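Local atomic coordinates of DNA repair and telomere maintenance protein nbs1 (Schizosaccharomyces pombe, PDB entry 3HUF), a protein that serves as the adaptor subunit of the MRN complex in DNA double-strand break repair and telomere maintenance, its FHA and BRCT domains binding phosphorylated proteins such as Ctp1. Residues Lys99-Leu102 with Phe107-Asn110; Ile223-Gly228 with Lys299-Arg304; Leu136-Gly141 with Gln182-Val187. One frame throughout, in Å; residues are numbered along the deposited sequence.

The three contacts follow one another along the chain, and none touches another. Contact 1 belongs to the FHA part: a hairpin of strands 97-102 and 109-113, partly buried, held by paired backbone hydrogen bonds with a lysine and a threonine on its outer side. Contacts 3 and 2 are buried and lie in the two BRCT regions. In each, the C-terminal end of a helix (178-184 or 294-302) meets a loop through aliphatic side chains, with no hydrogen bond across. Contact 2 differs in bringing a serine hydroxyl against isoleucine. Contacts 1 and 2, on opposite sides of the chain's centre, have centres about 51 Å apart.

Contact 1: Lys99-Leu102 with Phe107-Asn110; sequences KIQL and FTIN
I100 and I109 pair by two backbone hydrogen bonds. I100 N donates to I109 O at 2.8 Å (159° at the hydrogen). The return bond, I109 N to I100 O at 2.7 Å, is somewhat more bent. Their side chains leave by the same face of the sheet, where L102 joins them: L102 CD1 rests on I109 CD1 at 3.7 Å, forming a buried aliphatic patch. On the other face, K99 runs past T108. Its CG is anti to the backbone N (chi1 176°), which lays the chain against the threonine, CG lying 3.4 Å from T108 OG1; bends further out bring K99 NZ back to within 3.6 Å of T108 CG2. The threonine hydroxyl is turned by its own hydrogen bond, T108 OG1 donating to N110 OD1 at 2.8 Å. With alanine in place of this threonine, N110 OD1 would probably lose its donor, its amide would be freer to turn, and the K99 chain would lose the methyl it lies against. Past the last pair a water takes over, accepting from L102 N and donating to I100 O and to F107 O, the last at 2.6 Å from the water oxygen. This antiparallel hairpin belongs to the FHA beta sandwich. Strand 97-102 has strand 79-81 on its other edge, while N110 bonds through its backbone to E5 of strand 2-6, which lies beyond strand 109-113.

Contact 2: Ile223-Gly228 with Lys299-Arg304; sequences INSLEG and KIIIER
I301 reaches out of the last turn of helix 294-302 to meet two consecutive residues of the loop, S225 and L226. One branch does all the touching: CG1 lies 3.5 Å from S225 OG and, one bond further out, CD1 meets L226 CD1 at 3.6 Å. Both torsions of I301 are far from staggered (chi1 -122°, chi2 122°), a conformation that probably carries some strain. L226 is relaxed by comparison, with CG opposite the carbonyl carbon and an extended chain beyond, and the two aliphatic side chains meet at about a right angle. The S225 hydroxyl stands between the backbone N and the carbonyl carbon, chi1 51°; its polar partner is the carbonyl O of C222, so toward I301 it offers only van der Waals contact. These residues fill the middle of a type I beta turn, N224 to E227, in the loop leading from helix 219-222 into strand 230-234, first along the chain and second across the sheet of the four parallel strands in the second BRCT domain; helix 294-302 follows the sheet's last strand. The turn is braced at its ends, N224 ND2 donating to E227 OE1 at 3.0 Å. That bond lies near the amide plane but meets the carboxylate from above its plane. Behind the contact, L226 also packs on L249 and I301 on L247, both in the loop before strand 250-254.

Contact 3: Leu136-Gly141 with Gln182-Val187; sequences LGIPTG and QYLSTV
L136 brings its CD1 methyl obliquely to the carbonyl oxygen of L184, 3.7 Å from L184 O and about 44° out of the peptide plane. No aromatic ring takes part: that of Y183 makes no contact here and touches L197 instead. The same leucine straddles V187, whose CG2 lies 3.9 Å from both L136 CD1 and L136 CD2, the two side chains crossing at about a right angle. With chi1 of V187 at -57°, CG1 is anti to the carbonyl carbon, which leaves CG2 between the backbone N and that carbon, pointing into the fork. Farther along, I138 CD1 approaches L184 CD1 at 4.2 Å, a looser contact. This is packing within the first BRCT domain, whose four-stranded parallel sheet runs 140-141, 118-120, 150-152, 174-176: the end of helix 123-134 is joined here to the end of helix 178-184. G137, with positive phi, closes the first helix in a Schellman motif and sends the chain toward edge strand 140-141. On the partner side, S185 OG donates to Q182 O at 2.7 Å, and a type I turn from L184 brings V187 round to L136.

Contact 1: Lys99-Leu102 with Phe107-Asn110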
loop_
_atom_site.group_PDB
_atom_site.type_symbol
_atom_site.label_atom_id
_atom_site.label_comp_id
_atom_site.label_asym_id
_atom_site.label_seq_id
_atom_site.Cartn_x
_atom_site.Cartn_y
_atom_site.Cartn_z
ATOM N N LYS A 99 6.330 10.292 -19.285
ATOM C CA LYS A 99 6.001 10.093 -20.680
ATOM C C LYS A 99 7.345 10.049 -21.398
ATOM O O LYS A 99 8.066 11.038 -21.435
ATOM C CB LYS A 99 5.121 11.263 -21.144
ATOM C CG LYS A 99 4.735 11.290 -22.590
ATOM C CD LYS A 99 3.899 12.543 -22.907
ATOM C CE LYS A 99 4.451 13.313 -24.112
ATOM N NZ LYS A 99 3.684 13.036 -25.389
ATOM N N ILE A 100 7.715 8.874 -21.901
ATOM C CA ILE A 100 9.067 8.657 -22.405
ATOM C C ILE A 100 8.980 8.452 -23.918
ATOM O O ILE A 100 8.328 7.497 -24.400
ATOM C CB ILE A 100 9.740 7.437 -21.743
ATOM C CG1 ILE A 100 9.832 7.618 -20.218
ATOM C CG2 ILE A 100 11.104 7.158 -22.371
ATOM C CD1 ILE A 100 9.868 6.332 -19.434
ATOM N N GLN A 101 9.617 9.370 -24.647
ATOM C CA GLN A 101 9.681 9.329 -26.098
ATOM C C GLN A 101 11.050 8.838 -26.557
ATOM O O GLN A 101 12.077 9.433 -26.248
ATOM C CB GLN A 101 9.396 10.715 -26.702
ATOM C CG GLN A 101 9.144 10.698 -28.202
ATOM C CD GLN A 101 9.139 12.100 -28.827
ATOM O OE1 GLN A 101 8.914 13.104 -28.148
ATOM N NE2 GLN A 101 9.377 12.160 -30.128
ATOM N N LEU A 102 11.043 7.748 -27.308
ATOM C CA LEU A 102 12.261 7.195 -27.857
ATOM C C LEU A 102 12.362 7.629 -29.295
ATOM O O LEU A 102 11.472 7.333 -30.111
ATOM C CB LEU A 102 12.246 5.679 -27.764
ATOM C CG LEU A 102 11.981 5.111 -26.372
ATOM C CD1 LEU A 102 12.116 3.625 -26.437
ATOM C CD2 LEU A 102 12.955 5.692 -25.328
ATOM N N PHE A 107 4.491 7.586 -30.635
ATOM C CA PHE A 107 3.848 7.038 -29.438
ATOM C C PHE A 107 4.815 6.959 -28.262
ATOM O O PHE A 107 5.907 6.414 -28.385
ATOM C CB PHE A 107 3.269 5.656 -29.737
ATOM C CG PHE A 107 2.350 5.634 -30.926
ATOM C CD1 PHE A 107 2.791 5.150 -32.151
ATOM C CD2 PHE A 107 1.051 6.127 -30.828
ATOM C CE1 PHE A 107 1.948 5.147 -33.256
ATOM C CE2 PHE A 107 0.206 6.131 -31.923
ATOM C CZ PHE A 107 0.653 5.637 -33.137
ATOM N N THR A 108 4.412 7.496 -27.118
ATOM C CA THR A 108 5.281 7.500 -25.936
ATOM C C THR A 108 5.077 6.268 -25.055
ATOM O O THR A 108 3.974 5.702 -24.989
ATOM C CB THR A 108 5.092 8.768 -25.096
ATOM O OG1 THR A 108 3.705 8.922 -24.741
ATOM C CG2 THR A 108 5.552 9.994 -25.890
ATOM N N ILE A 109 6.154 5.842 -24.405
ATOM C CA ILE A 109 6.060 4.861 -23.348
ATOM C C ILE A 109 5.621 5.599 -22.098
ATOM O O ILE A 109 6.313 6.507 -21.631
ATOM C CB ILE A 109 7.412 4.205 -23.079
ATOM C CG1 ILE A 109 7.827 3.358 -24.280
ATOM C CG2 ILE A 109 7.370 3.346 -21.798
ATOM C CD1 ILE A 109 9.283 3.012 -24.204
ATOM N N ASN A 110 4.466 5.216 -21.568
ATOM C CA ASN A 110 3.911 5.866 -20.395
ATOM C C ASN A 110 4.153 5.044 -19.127
ATOM O O ASN A 110 3.551 3.963 -18.941
ATOM C CB ASN A 110 2.426 6.147 -20.619
ATOM C CG ASN A 110 2.165 6.829 -21.960
ATOM O OD1 ASN A 110 2.820 7.820 -22.303
ATOM N ND2 ASN A 110 1.209 6.306 -22.723
HETATM O O HOH W 1 8.330 6.439 -27.507
#

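Contact 2: Ile223-Gly228 with Lys299-Arg304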
loop_
_atom_site.group_PDB
_atom_site.type_symbol
_atom_site.label_atom_id
_atom_site.label_comp_id
_atom_site.label_asym_id
_atom_site.label_seq_id
_atom_site.Cartn_x
_atom_site.Cartn_y
_atom_site.Cartn_z
ATOM N N ILE A 223 -17.782 1.311 11.440
ATOM C CA ILE A 223 -17.582 2.759 11.408
ATOM C C ILE A 223 -18.807 3.505 11.938
ATOM O O ILE A 223 -19.933 3.262 11.494
ATOM C CB ILE A 223 -17.159 3.229 9.985
ATOM C CG1 ILE A 223 -15.666 2.958 9.774
ATOM C CG2 ILE A 223 -17.455 4.718 9.765
ATOM C CD1 ILE A 223 -15.276 2.689 8.333
ATOM N N ASN A 224 -18.562 4.380 12.915
ATOM C CA ASN A 224 -19.597 5.132 13.650
ATOM C C ASN A 224 -20.618 4.317 14.453
ATOM O O ASN A 224 -21.750 4.766 14.655
ATOM C CB ASN A 224 -20.305 6.158 12.754
ATOM C CG ASN A 224 -19.658 7.526 12.818
ATOM O OD1 ASN A 224 -18.523 7.713 12.378
ATOM N ND2 ASN A 224 -20.381 8.495 13.368
ATOM N N SER A 225 -20.220 3.140 14.933
ATOM C CA SER A 225 -21.122 2.316 15.750
ATOM C C SER A 225 -21.292 2.842 17.184
ATOM O O SER A 225 -22.259 2.496 17.869
ATOM C CB SER A 225 -20.717 0.827 15.739
ATOM O OG SER A 225 -19.346 0.629 16.061
ATOM N N LEU A 226 -20.366 3.686 17.628
ATOM C CA LEU A 226 -20.431 4.249 18.975
ATOM C C LEU A 226 -20.741 5.741 18.977
ATOM O O LEU A 226 -20.367 6.447 19.927
ATOM C CB LEU A 226 -19.120 4.016 19.726
ATOM C CG LEU A 226 -18.603 2.601 19.955
ATOM C CD1 LEU A 226 -17.318 2.686 20.740
ATOM C CD2 LEU A 226 -19.629 1.766 20.706
ATOM N N GLU A 227 -21.405 6.224 17.920
ATOM C CA GLU A 227 -21.774 7.638 17.860
ATOM C C GLU A 227 -22.751 7.950 18.992
ATOM O O GLU A 227 -23.568 7.104 19.370
ATOM C CB GLU A 227 -22.342 8.021 16.485
ATOM C CG GLU A 227 -23.715 7.438 16.153
ATOM C CD GLU A 227 -23.885 7.134 14.672
ATOM O OE1 GLU A 227 -23.253 7.824 13.833
ATOM O OE2 GLU A 227 -24.645 6.192 14.349
ATOM N N GLY A 228 -22.625 9.145 19.563
ATOM C CA GLY A 228 -23.370 9.503 20.768
ATOM C C GLY A 228 -22.551 9.312 22.037
ATOM O O GLY A 228 -22.778 10.000 23.038
ATOM N N LYS A 299 -14.208 -6.206 21.076
ATOM C CA LYS A 299 -15.083 -7.333 21.401
ATOM C C LYS A 299 -16.557 -6.934 21.419
ATOM O O LYS A 299 -17.412 -7.685 20.956
ATOM C CB LYS A 299 -14.684 -7.975 22.735
ATOM C CG LYS A 299 -13.272 -8.532 22.724
ATOM C CD LYS A 299 -12.982 -9.413 23.918
ATOM C CE LYS A 299 -11.643 -10.113 23.729
ATOM N NZ LYS A 299 -11.564 -11.407 24.466
ATOM N N ILE A 300 -16.830 -5.737 21.932
ATOM C CA ILE A 300 -18.186 -5.190 21.993
ATOM C C ILE A 300 -18.607 -4.637 20.629
ATOM O O ILE A 300 -19.771 -4.732 20.236
ATOM C CB ILE A 300 -18.301 -4.068 23.070
ATOM C CG1 ILE A 300 -17.652 -4.507 24.389
ATOM C CG2 ILE A 300 -19.760 -3.678 23.301
ATOM C CD1 ILE A 300 -17.419 -3.368 25.389
ATOM N N ILE A 301 -17.643 -4.074 19.908
ATOM C CA ILE A 301 -17.903 -3.386 18.642
ATOM C C ILE A 301 -18.368 -4.357 17.553
ATOM O O ILE A 301 -19.040 -3.963 16.591
ATOM C CB ILE A 301 -16.669 -2.553 18.228
ATOM C CG1 ILE A 301 -17.056 -1.092 18.080
ATOM C CG2 ILE A 301 -15.947 -3.114 17.002
ATOM C CD1 ILE A 301 -16.250 -0.234 18.982
ATOM N N ILE A 302 -18.013 -5.627 17.751
ATOM C CA ILE A 302 -18.494 -6.753 16.964
ATOM C C ILE A 302 -19.807 -7.262 17.552
ATOM O O ILE A 302 -20.860 -7.131 16.921
ATOM C CB ILE A 302 -17.474 -7.924 16.997
ATOM C CG1 ILE A 302 -16.235 -7.612 16.165
ATOM C CG2 ILE A 302 -18.108 -9.221 16.513
ATOM C CD1 ILE A 302 -15.090 -8.553 16.460
ATOM N N GLU A 303 -19.720 -7.793 18.781
ATOM C CA GLU A 303 -20.712 -8.701 19.388
ATOM C C GLU A 303 -22.157 -8.560 18.920
ATOM O O GLU A 303 -22.560 -9.203 17.945
ATOM C CB GLU A 303 -20.625 -8.670 20.918
ATOM N N ARG A 304 -22.922 -7.713 19.613
ATOM C CA ARG A 304 -24.378 -7.636 19.429
ATOM C C ARG A 304 -24.850 -6.920 18.153
ATOM O O ARG A 304 -24.044 -6.387 17.380
ATOM C CB ARG A 304 -25.051 -7.052 20.673
#

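Contact 3: Leu136-Gly141 with Gln182-Val187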
loop_
_atom_site.group_PDB
_atom_site.type_symbol
_atom_site.label_atom_id
_atom_site.label_comp_id
_atom_site.label_asym_id
_atom_site.label_seq_id
_atom_site.Cartn_x
_atom_site.Cartn_y
_atom_site.Cartn_z
ATOM N N LEU A 136 10.896 -5.973 -5.256
ATOM C CA LEU A 136 9.781 -5.747 -6.160
ATOM C C LEU A 136 9.402 -4.276 -6.303
ATOM O O LEU A 136 8.559 -3.952 -7.127
ATOM C CB LEU A 136 8.533 -6.523 -5.700
ATOM C CG LEU A 136 8.642 -8.044 -5.568
ATOM C CD1 LEU A 136 7.309 -8.676 -5.105
ATOM C CD2 LEU A 136 9.110 -8.660 -6.898
ATOM N N GLY A 137 9.998 -3.403 -5.497
ATOM C CA GLY A 137 9.636 -1.969 -5.463
ATOM C C GLY A 137 8.572 -1.619 -4.441
ATOM O O GLY A 137 7.892 -0.580 -4.557
ATOM N N ILE A 138 8.392 -2.497 -3.452
ATOM C CA ILE A 138 7.328 -2.316 -2.474
ATOM C C ILE A 138 7.928 -1.868 -1.133
ATOM O O ILE A 138 8.582 -2.651 -0.467
ATOM C CB ILE A 138 6.419 -3.592 -2.309
ATOM C CG1 ILE A 138 5.771 -3.977 -3.649
ATOM C CG2 ILE A 138 5.286 -3.344 -1.236
ATOM C CD1 ILE A 138 5.218 -5.459 -3.679
ATOM N N PRO A 139 7.719 -0.589 -0.752
ATOM C CA PRO A 139 8.160 -0.147 0.580
ATOM C C PRO A 139 7.369 -0.851 1.681
ATOM O O PRO A 139 6.189 -1.205 1.491
ATOM C CB PRO A 139 7.880 1.362 0.585
ATOM C CG PRO A 139 7.674 1.745 -0.875
ATOM C CD PRO A 139 7.079 0.507 -1.513
ATOM N N THR A 140 8.035 -1.069 2.812
ATOM C CA THR A 140 7.469 -1.798 3.937
ATOM C C THR A 140 7.852 -1.082 5.224
ATOM O O THR A 140 8.811 -0.282 5.238
ATOM C CB THR A 140 8.042 -3.203 4.012
ATOM O OG1 THR A 140 9.472 -3.117 3.924
ATOM C CG2 THR A 140 7.539 -4.072 2.867
ATOM N N GLY A 141 7.134 -1.391 6.303
ATOM C CA GLY A 141 7.403 -0.800 7.605
ATOM C C GLY A 141 6.521 -1.392 8.681
ATOM O O GLY A 141 5.668 -2.241 8.403
ATOM N N GLN A 182 3.765 -15.317 0.214
ATOM C CA GLN A 182 4.322 -16.468 -0.494
ATOM C C GLN A 182 4.116 -16.344 -2.015
ATOM O O GLN A 182 5.025 -16.625 -2.794
ATOM C CB GLN A 182 3.731 -17.777 0.057
ATOM C CG GLN A 182 4.221 -18.097 1.471
ATOM C CD GLN A 182 3.554 -19.324 2.065
ATOM O OE1 GLN A 182 2.793 -20.020 1.384
ATOM N NE2 GLN A 182 3.839 -19.605 3.341
ATOM N N TYR A 183 2.922 -15.903 -2.410
ATOM C CA TYR A 183 2.634 -15.542 -3.787
ATOM C C TYR A 183 3.598 -14.476 -4.314
ATOM O O TYR A 183 4.208 -14.677 -5.357
ATOM C CB TYR A 183 1.180 -15.092 -3.926
ATOM C CG TYR A 183 0.818 -14.448 -5.247
ATOM C CD1 TYR A 183 0.898 -15.158 -6.439
ATOM C CD2 TYR A 183 0.359 -13.129 -5.301
ATOM C CE1 TYR A 183 0.557 -14.560 -7.660
ATOM C CE2 TYR A 183 0.013 -12.529 -6.513
ATOM C CZ TYR A 183 0.109 -13.252 -7.682
ATOM O OH TYR A 183 -0.232 -12.671 -8.891
ATOM N N LEU A 184 3.763 -13.360 -3.608
ATOM C CA LEU A 184 4.737 -12.339 -4.051
ATOM C C LEU A 184 6.176 -12.844 -4.226
ATOM O O LEU A 184 6.918 -12.347 -5.076
ATOM C CB LEU A 184 4.734 -11.129 -3.127
ATOM C CG LEU A 184 3.467 -10.277 -3.095
ATOM C CD1 LEU A 184 3.674 -9.075 -2.197
ATOM C CD2 LEU A 184 3.062 -9.841 -4.503
ATOM N N SER A 185 6.570 -13.852 -3.453
ATOM C CA SER A 185 7.935 -14.372 -3.546
ATOM C C SER A 185 8.155 -15.126 -4.875
ATOM O O SER A 185 9.285 -15.481 -5.220
ATOM C CB SER A 185 8.280 -15.245 -2.331
ATOM O OG SER A 185 7.664 -16.517 -2.412
ATOM N N THR A 186 7.061 -15.327 -5.612
ATOM C CA THR A 186 7.034 -16.052 -6.887
ATOM C C THR A 186 7.471 -15.208 -8.114
ATOM O O THR A 186 7.999 -15.753 -9.088
ATOM C CB THR A 186 5.599 -16.650 -7.108
ATOM O OG1 THR A 186 5.458 -17.871 -6.362
ATOM C CG2 THR A 186 5.285 -16.901 -8.574
ATOM N N VAL A 187 7.295 -13.890 -8.038
ATOM C CA VAL A 187 7.139 -13.035 -9.237
ATOM C C VAL A 187 8.305 -12.179 -9.809
ATOM O O VAL A 187 8.104 -11.511 -10.836
ATOM C CB VAL A 187 5.941 -12.047 -9.055
ATOM C CG1 VAL A 187 4.635 -12.791 -8.775
ATOM C CG2 VAL A 187 6.222 -11.044 -7.967
#